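Local atomic coordinates of Rab GDP-dissociation inhibitor (Saccharomyces cerevisiae, PDB entry 2BCG), a protein that keeps Rab GTPases such as SEC4 in their GDP-bound state by slowing nucleotide release, and extracts GDP-bound YPT7 from vacuolar membranes. Residues M142-F145 / E146-M150; P211-P214 / S215-I219. All blocks are in the same frame, centred on the assembly; numbering follows the deposited sequence.

Contact 1. Residues M142-F145 / E146-M150. With GER (geran-8-yl geran), chain D.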
ATOM      1  N   MET A 142     -17.647 -20.462 -23.835  1.00 23.76           N
ATOM      2  CA  MET A 142     -19.059 -20.892 -23.850  1.00 24.61           C
ATOM      3  C   MET A 142     -19.537 -20.988 -25.291  1.00 23.34           C
ATOM      4  O   MET A 142     -19.084 -20.214 -26.135  1.00 22.09           O
ATOM      5  CB  MET A 142     -19.948 -19.860 -23.148  1.00 25.64           C
ATOM      6  CG  MET A 142     -19.693 -19.671 -21.671  1.00 26.86           C
ATOM      7  SD  MET A 142     -21.000 -18.662 -20.975  1.00 26.95           S
ATOM      8  CE  MET A 142     -20.299 -18.410 -19.333  1.00 26.65           C
ATOM      9  N   GLY A 143     -20.465 -21.906 -25.563  1.00 22.56           N
ATOM     10  CA  GLY A 143     -21.152 -21.937 -26.853  1.00 23.06           C
ATOM     11  C   GLY A 143     -22.275 -20.916 -26.924  1.00 22.33           C
ATOM     12  O   GLY A 143     -22.655 -20.315 -25.903  1.00 22.90           O
ATOM     13  N   ILE A 144     -22.844 -20.744 -28.121  1.00 22.25           N
ATOM     14  CA  ILE A 144     -23.841 -19.694 -28.361  1.00 23.33           C
ATOM     15  C   ILE A 144     -25.074 -19.798 -27.456  1.00 22.73           C
ATOM     16  O   ILE A 144     -25.508 -18.818 -26.851  1.00 22.65           O
ATOM     17  CB  ILE A 144     -24.291 -19.645 -29.846  1.00 23.25           C
ATOM     18  CG1 ILE A 144     -23.091 -19.358 -30.759  1.00 25.76           C
ATOM     19  CG2 ILE A 144     -25.373 -18.565 -30.052  1.00 25.06           C
ATOM     20  CD1 ILE A 144     -23.395 -19.201 -32.286  1.00 25.24           C
ATOM     21  N   PHE A 145     -25.645 -20.992 -27.350  1.00 22.92           N
ATOM     22  CA  PHE A 145     -26.884 -21.124 -26.582  1.00 22.21           C
ATOM     23  C   PHE A 145     -26.665 -20.928 -25.086  1.00 22.50           C
ATOM     24  O   PHE A 145     -27.512 -20.353 -24.395  1.00 23.38           O
ATOM     25  CB  PHE A 145     -27.557 -22.462 -26.885  1.00 21.35           C
ATOM     26  CG  PHE A 145     -28.032 -22.558 -28.301  1.00 20.65           C
ATOM     27  CD1 PHE A 145     -27.401 -23.402 -29.207  1.00 20.77           C
ATOM     28  CD2 PHE A 145     -29.082 -21.767 -28.745  1.00 23.04           C
ATOM     29  CE1 PHE A 145     -27.838 -23.467 -30.540  1.00 21.43           C
ATOM     30  CE2 PHE A 145     -29.520 -21.832 -30.071  1.00 22.23           C
ATOM     31  CZ  PHE A 145     -28.876 -22.677 -30.973  1.00 20.66           C
ATOM     32  N   GLU A 146     -25.513 -21.383 -24.606  1.00 23.61           N
ATOM     33  CA  GLU A 146     -25.145 -21.166 -23.214  1.00 23.87           C
ATOM     34  C   GLU A 146     -24.859 -19.686 -22.939  1.00 23.83           C
ATOM     35  O   GLU A 146     -25.182 -19.174 -21.859  1.00 23.73           O
ATOM     36  CB  GLU A 146     -23.981 -22.076 -22.811  1.00 25.35           C
ATOM     37  CG  GLU A 146     -23.754 -22.180 -21.305  1.00 27.49           C
ATOM     38  CD  GLU A 146     -24.871 -22.865 -20.488  1.00 30.21           C
ATOM     39  OE1 GLU A 146     -25.864 -23.384 -21.038  1.00 31.62           O
ATOM     40  OE2 GLU A 146     -24.723 -22.911 -19.249  1.00 31.25           O
ATOM     41  N   LYS A 147     -24.302 -18.992 -23.928  1.00 23.68           N
ATOM     42  CA  LYS A 147     -24.059 -17.563 -23.797  1.00 24.03           C
ATOM     43  C   LYS A 147     -25.353 -16.784 -23.686  1.00 24.50           C
ATOM     44  O   LYS A 147     -25.429 -15.857 -22.891  1.00 24.60           O
ATOM     45  CB  LYS A 147     -23.251 -17.039 -24.966  1.00 23.51           C
ATOM     46  CG  LYS A 147     -21.798 -17.235 -24.816  1.00 22.83           C
ATOM     47  CD  LYS A 147     -21.084 -16.514 -25.939  1.00 21.92           C
ATOM     48  CE  LYS A 147     -19.601 -16.862 -25.883  1.00 20.79           C
ATOM     49  NZ  LYS A 147     -18.840 -16.289 -27.010  1.00 19.58           N
ATOM     50  N   ARG A 148     -26.373 -17.174 -24.465  1.00 23.97           N
ATOM     51  CA  ARG A 148     -27.689 -16.557 -24.368  1.00 25.48           C
ATOM     52  C   ARG A 148     -28.306 -16.697 -22.964  1.00 24.46           C
ATOM     53  O   ARG A 148     -28.907 -15.738 -22.446  1.00 25.27           O
ATOM     54  CB  ARG A 148     -28.628 -17.104 -25.455  1.00 24.67           C
ATOM     55  CG  ARG A 148     -28.216 -16.693 -26.866  1.00 26.89           C
ATOM     56  CD  ARG A 148     -29.199 -17.161 -27.942  1.00 27.89           C
ATOM     57  NE  ARG A 148     -28.647 -16.900 -29.272  1.00 31.30           N
ATOM     58  CZ  ARG A 148     -29.211 -17.256 -30.420  1.00 32.24           C
ATOM     59  NH1 ARG A 148     -30.374 -17.904 -30.438  1.00 33.60           N
ATOM     60  NH2 ARG A 148     -28.598 -16.952 -31.559  1.00 35.49           N
ATOM     61  N   ARG A 149     -28.143 -17.875 -22.352  1.00 24.49           N
ATOM     62  CA  ARG A 149     -28.633 -18.105 -20.995  1.00 24.36           C
ATOM     63  C   ARG A 149     -27.808 -17.283 -19.986  1.00 25.14           C
ATOM     64  O   ARG A 149     -28.356 -16.721 -19.042  1.00 25.05           O
ATOM     65  CB  ARG A 149     -28.596 -19.591 -20.626  1.00 23.92           C
ATOM     66  CG  ARG A 149     -29.665 -20.454 -21.328  1.00 23.26           C
ATOM     67  CD  ARG A 149     -29.602 -21.895 -20.878  1.00 24.96           C
ATOM     68  NE  ARG A 149     -28.498 -22.650 -21.478  1.00 26.76           N
ATOM     69  CZ  ARG A 149     -28.579 -23.328 -22.623  1.00 28.42           C
ATOM     70  NH1 ARG A 149     -29.725 -23.362 -23.304  1.00 29.89           N
ATOM     71  NH2 ARG A 149     -27.519 -23.978 -23.097  1.00 27.96           N
ATOM     72  N   MET A 150     -26.492 -17.222 -20.207  1.00 25.79           N
ATOM     73  CA  MET A 150     -25.583 -16.377 -19.420  1.00 26.44           C
ATOM     74  C   MET A 150     -26.004 -14.905 -19.432  1.00 26.97           C
ATOM     75  O   MET A 150     -25.995 -14.233 -18.394  1.00 26.67           O
ATOM     76  CB  MET A 150     -24.173 -16.513 -19.995  1.00 26.75           C
ATOM     77  CG  MET A 150     -23.127 -15.604 -19.384  1.00 28.23           C
ATOM     78  SD  MET A 150     -22.878 -16.042 -17.675  1.00 30.93           S
ATOM     79  CE  MET A 150     -21.639 -14.825 -17.205  1.00 28.65           C
TER
HETATM   80  C1  GER D2000     -23.271  -3.696 -14.363  1.00 51.47           C
HETATM   81  C2  GER D2000     -22.939  -4.682 -15.511  1.00 52.02           C
HETATM   82  C3  GER D2000     -23.383  -6.013 -15.584  1.00 51.01           C
HETATM   83  C4  GER D2000     -24.267  -6.653 -14.501  1.00 51.43           C
HETATM   84  C5  GER D2000     -22.950  -6.871 -16.783  1.00 51.52           C
HETATM   85  C6  GER D2000     -24.072  -7.105 -17.805  1.00 50.88           C
HETATM   86  C7  GER D2000     -23.569  -7.651 -18.991  1.00 49.83           C
HETATM   87  C8  GER D2000     -24.246  -8.338 -20.007  1.00 48.99           C
HETATM   88  C9  GER D2000     -25.763  -8.581 -19.929  1.00 48.29           C
HETATM   89  C10 GER D2000     -23.455  -8.831 -21.233  1.00 47.50           C
HETATM   90  C11 GER D2000     -23.191 -10.348 -21.234  1.00 45.01           C
HETATM   91  C12 GER D2000     -22.803 -10.776 -22.505  1.00 42.40           C
HETATM   92  C13 GER D2000     -22.499 -12.062 -22.955  1.00 40.50           C
HETATM   93  C14 GER D2000     -22.544 -13.282 -22.036  1.00 39.40           C
HETATM   94  C15 GER D2000     -22.099 -12.262 -24.416  1.00 39.28           C
HETATM   95  C16 GER D2000     -23.313 -12.616 -25.262  1.00 37.80           C
HETATM   96  C17 GER D2000     -22.924 -13.063 -26.516  1.00 37.47           C
HETATM   97  C18 GER D2000     -23.588 -14.001 -27.300  1.00 36.99           C
HETATM   98  C19 GER D2000     -24.893 -14.653 -26.796  1.00 37.00           C
HETATM   99  C20 GER D2000     -23.005 -14.375 -28.678  1.00 37.76           C

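Contact 2. Residues P211-P214 / S215-I219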
ATOM      1  N   PRO A 211     -27.138 -19.117   0.714  1.00 29.21           N
ATOM      2  CA  PRO A 211     -27.950 -18.011   0.209  1.00 28.98           C
ATOM      3  C   PRO A 211     -27.270 -17.234  -0.922  1.00 28.37           C
ATOM      4  O   PRO A 211     -26.059 -17.000  -0.875  1.00 29.12           O
ATOM      5  CB  PRO A 211     -28.103 -17.104   1.431  1.00 29.46           C
ATOM      6  CG  PRO A 211     -28.110 -18.052   2.564  1.00 30.25           C
ATOM      7  CD  PRO A 211     -27.180 -19.177   2.190  1.00 29.76           C
ATOM      8  N   ALA A 212     -28.051 -16.854  -1.921  1.00 26.77           N
ATOM      9  CA  ALA A 212     -27.533 -16.222  -3.126  1.00 26.68           C
ATOM     10  C   ALA A 212     -26.914 -14.838  -2.907  1.00 26.64           C
ATOM     11  O   ALA A 212     -25.999 -14.443  -3.641  1.00 25.94           O
ATOM     12  CB  ALA A 212     -28.634 -16.141  -4.169  1.00 25.34           C
ATOM     13  N   ARG A 213     -27.408 -14.112  -1.898  1.00 26.47           N
ATOM     14  CA  ARG A 213     -27.069 -12.697  -1.699  1.00 27.14           C
ATOM     15  C   ARG A 213     -25.565 -12.347  -1.846  1.00 26.60           C
ATOM     16  O   ARG A 213     -25.237 -11.461  -2.649  1.00 26.34           O
ATOM     17  CB  ARG A 213     -27.634 -12.193  -0.348  1.00 27.62           C
ATOM     18  CG  ARG A 213     -27.104 -10.823   0.116  1.00 30.18           C
ATOM     19  CD  ARG A 213     -28.071  -9.682  -0.184  1.00 34.29           C
ATOM     20  NE  ARG A 213     -29.404  -9.861   0.396  1.00 34.79           N
ATOM     21  CZ  ARG A 213     -30.477  -9.218  -0.050  1.00 34.33           C
ATOM     22  NH1 ARG A 213     -30.349  -8.346  -1.042  1.00 36.03           N
ATOM     23  NH2 ARG A 213     -31.668  -9.428   0.492  1.00 36.57           N
ATOM     24  N   PRO A 214     -24.670 -13.001  -1.054  1.00 26.40           N
ATOM     25  CA  PRO A 214     -23.210 -12.728  -1.143  1.00 26.24           C
ATOM     26  C   PRO A 214     -22.633 -12.978  -2.528  1.00 25.02           C
ATOM     27  O   PRO A 214     -21.821 -12.195  -2.986  1.00 24.77           O
ATOM     28  CB  PRO A 214     -22.578 -13.700  -0.147  1.00 26.15           C
ATOM     29  CG  PRO A 214     -23.665 -14.639   0.249  1.00 28.36           C
ATOM     30  CD  PRO A 214     -24.974 -13.993  -0.011  1.00 26.97           C
ATOM     31  N   SER A 215     -23.040 -14.071  -3.173  1.00 23.89           N
ATOM     32  CA  SER A 215     -22.652 -14.316  -4.571  1.00 22.64           C
ATOM     33  C   SER A 215     -23.164 -13.223  -5.515  1.00 22.97           C
ATOM     34  O   SER A 215     -22.420 -12.760  -6.382  1.00 22.32           O
ATOM     35  CB  SER A 215     -23.124 -15.704  -5.052  1.00 22.32           C
ATOM     36  OG  SER A 215     -22.549 -16.744  -4.287  1.00 23.62           O
ATOM     37  N   PHE A 216     -24.429 -12.815  -5.357  1.00 22.56           N
ATOM     38  CA  PHE A 216     -25.014 -11.752  -6.166  1.00 22.31           C
ATOM     39  C   PHE A 216     -24.183 -10.472  -6.040  1.00 22.51           C
ATOM     40  O   PHE A 216     -23.830  -9.834  -7.043  1.00 22.09           O
ATOM     41  CB  PHE A 216     -26.467 -11.472  -5.719  1.00 22.55           C
ATOM     42  CG  PHE A 216     -27.159 -10.410  -6.536  1.00 24.05           C
ATOM     43  CD1 PHE A 216     -27.043  -9.057  -6.198  1.00 25.11           C
ATOM     44  CD2 PHE A 216     -27.932 -10.759  -7.649  1.00 25.96           C
ATOM     45  CE1 PHE A 216     -27.674  -8.076  -6.970  1.00 26.62           C
ATOM     46  CE2 PHE A 216     -28.567  -9.777  -8.420  1.00 26.81           C
ATOM     47  CZ  PHE A 216     -28.434  -8.443  -8.081  1.00 26.35           C
ATOM     48  N   GLU A 217     -23.915 -10.083  -4.793  1.00 22.72           N
ATOM     49  CA  GLU A 217     -23.097  -8.891  -4.543  1.00 23.49           C
ATOM     50  C   GLU A 217     -21.670  -8.995  -5.108  1.00 22.25           C
ATOM     51  O   GLU A 217     -21.176  -8.014  -5.667  1.00 22.85           O
ATOM     52  CB  GLU A 217     -23.125  -8.453  -3.065  0.70 23.75           C
ATOM     53  CG  GLU A 217     -22.462  -9.381  -2.037  0.70 25.25           C
ATOM     54  CD  GLU A 217     -22.838  -9.071  -0.563  0.70 25.57           C
ATOM     55  OE1 GLU A 217     -23.568  -8.091  -0.303  0.70 29.63           O
ATOM     56  OE2 GLU A 217     -22.377  -9.804   0.350  0.70 31.51           O
ATOM     57  N   ARG A 218     -21.018 -10.158  -4.974  1.00 21.29           N
ATOM     58  CA  ARG A 218     -19.666 -10.355  -5.549  1.00 20.65           C
ATOM     59  C   ARG A 218     -19.675 -10.248  -7.080  1.00 20.00           C
ATOM     60  O   ARG A 218     -18.783  -9.636  -7.661  1.00 18.29           O
ATOM     61  CB  ARG A 218     -19.036 -11.687  -5.125  1.00 20.90           C
ATOM     62  CG  ARG A 218     -18.602 -11.843  -3.655  1.00 24.13           C
ATOM     63  CD  ARG A 218     -18.112 -13.273  -3.504  1.00 28.63           C
ATOM     64  NE  ARG A 218     -17.462 -13.591  -2.243  1.00 31.50           N
ATOM     65  CZ  ARG A 218     -16.277 -14.189  -2.115  1.00 31.81           C
ATOM     66  NH1 ARG A 218     -15.575 -14.568  -3.185  1.00 31.36           N
ATOM     67  NH2 ARG A 218     -15.793 -14.426  -0.899  1.00 34.90           N
ATOM     68  N   ILE A 219     -20.675 -10.845  -7.736  1.00 19.14           N
ATOM     69  CA  ILE A 219     -20.797 -10.767  -9.176  1.00 19.35           C
ATOM     70  C   ILE A 219     -21.081  -9.340  -9.635  1.00 19.34           C
ATOM     71  O   ILE A 219     -20.477  -8.846 -10.583  1.00 19.50           O
ATOM     72  CB  ILE A 219     -21.898 -11.746  -9.682  1.00 19.23           C
ATOM     73  CG1 ILE A 219     -21.500 -13.190  -9.344  1.00 18.57           C
ATOM     74  CG2 ILE A 219     -22.146 -11.543 -11.188  1.00 18.77           C
ATOM     75  CD1 ILE A 219     -22.683 -14.155  -9.350  1.00 20.28           C
TER
HETATM   76  O   HOH W   1     -23.991 -18.064  -2.485  1.00 30.20           O

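Contact 1. Residues M142-F145 / E146-M150
The first two turns of helix 144-159, one wall of the geranylgeranyl pocket, hold this contact, with Gly-143 at the N-cap and its O taking the amide of Lys-147 (N to O 2.9 Å). Met-142 folds back over the turn: its CB rests on CG of Lys-147 at 3.6 Å, and its CE reaches SD of Met-150 at 3.9 Å, the two thioether chains crossing at about a right angle. With CG anti to the carbonyl carbon (chi1 -83°) and the rest extended, Lys-147 sets CB 3.4 Å from C19 of one of the two bound geranylgeranyls and also touches the other, while its NZ is bound by the carbonyls of Ala-136 and Ser-139. Met-150 adds CG against C14 of the first lipid at 3.6 Å. On another side of the helix, Arg-149 grips Glu-146 side-on in a salt bridge, NE and NH2 both donating to OE1 (NH2 to OE1 2.7 Å). The bend at chi3 of Arg-149 (-77°) lays the guanidinium over Phe-145 O. OE2 of Glu-146 is held by Thr-191 and Gly-188. The lipid thus meets mainly methylene groups of Lys-147, Arg-148 and Met-150, while the lysine's ammonium is satisfied by backbone carbonyls.

Contact 2. Residues P211-P214 / S215-I219
The ring of Phe-216 is approached obliquely by Arg-213 O, which lies 3.3 Å from Phe-216 CB. Phe-216 CG lies anti to the backbone N (chi1 -178°), which places the ring beside two aromatics, edge-to-face with Trp-156 and against Tyr-160 with the planes inclined at about 55°. The other flat groups belong to arginines: the guanidinium of Arg-218 makes a cation-pi contact with Trp-202 and donates from NH1 to Ala-200 O, while Arg-213 turns outward to salt bridges with Asp-174 and Glu-162. On its way out, Arg-218 CG passes 3.3 Å from Pro-214 O. In one of the two conformers of Glu-217, OE2 lies 3.4 Å from Pro-214 CA. Phe-216 N bonds to Ala-212 O at 2.8 Å, nearly straight at 165°, and the next two amides repeat the pattern on Arg-213 and Pro-214. Ser-215 OG has two grips, the indole NE1 of Trp-202 and a water 2.7 Å from OG, which bridges to Pro-211 O at 2.8 Å. This is the N-terminal turn of an alpha-helix, 212-229, with a proline in its first turn, where the lack of an amide hydrogen costs no helical bond.

How the contacts relate
Going from the N terminus, the chain leaves helix 133-138, rounds a short loop and enters helix 144-159 through contact 1. It then passes through helices 178-184 and 189-199 before contact 2 opens helix 212-229. The two are in series, neither nesting nor crossing; each closes only a local helical turn. Their centres lie about 21 Å apart and their nearest atoms about 7 Å, without touching. Helix 144-159 nevertheless joins them: its beginning is contact 1, while Phe-153 and Ile-157 further along pack on Ile-219, and Ile-157 also on Phe-216. Helix 189-199 lies against Met-142 and Met-150, helix 178-184 against Ala-212 and Ser-215. Cys-223, Val-226 and Ala-227, later on helix 212-229, reach the lipid pocket that contact 1 lines.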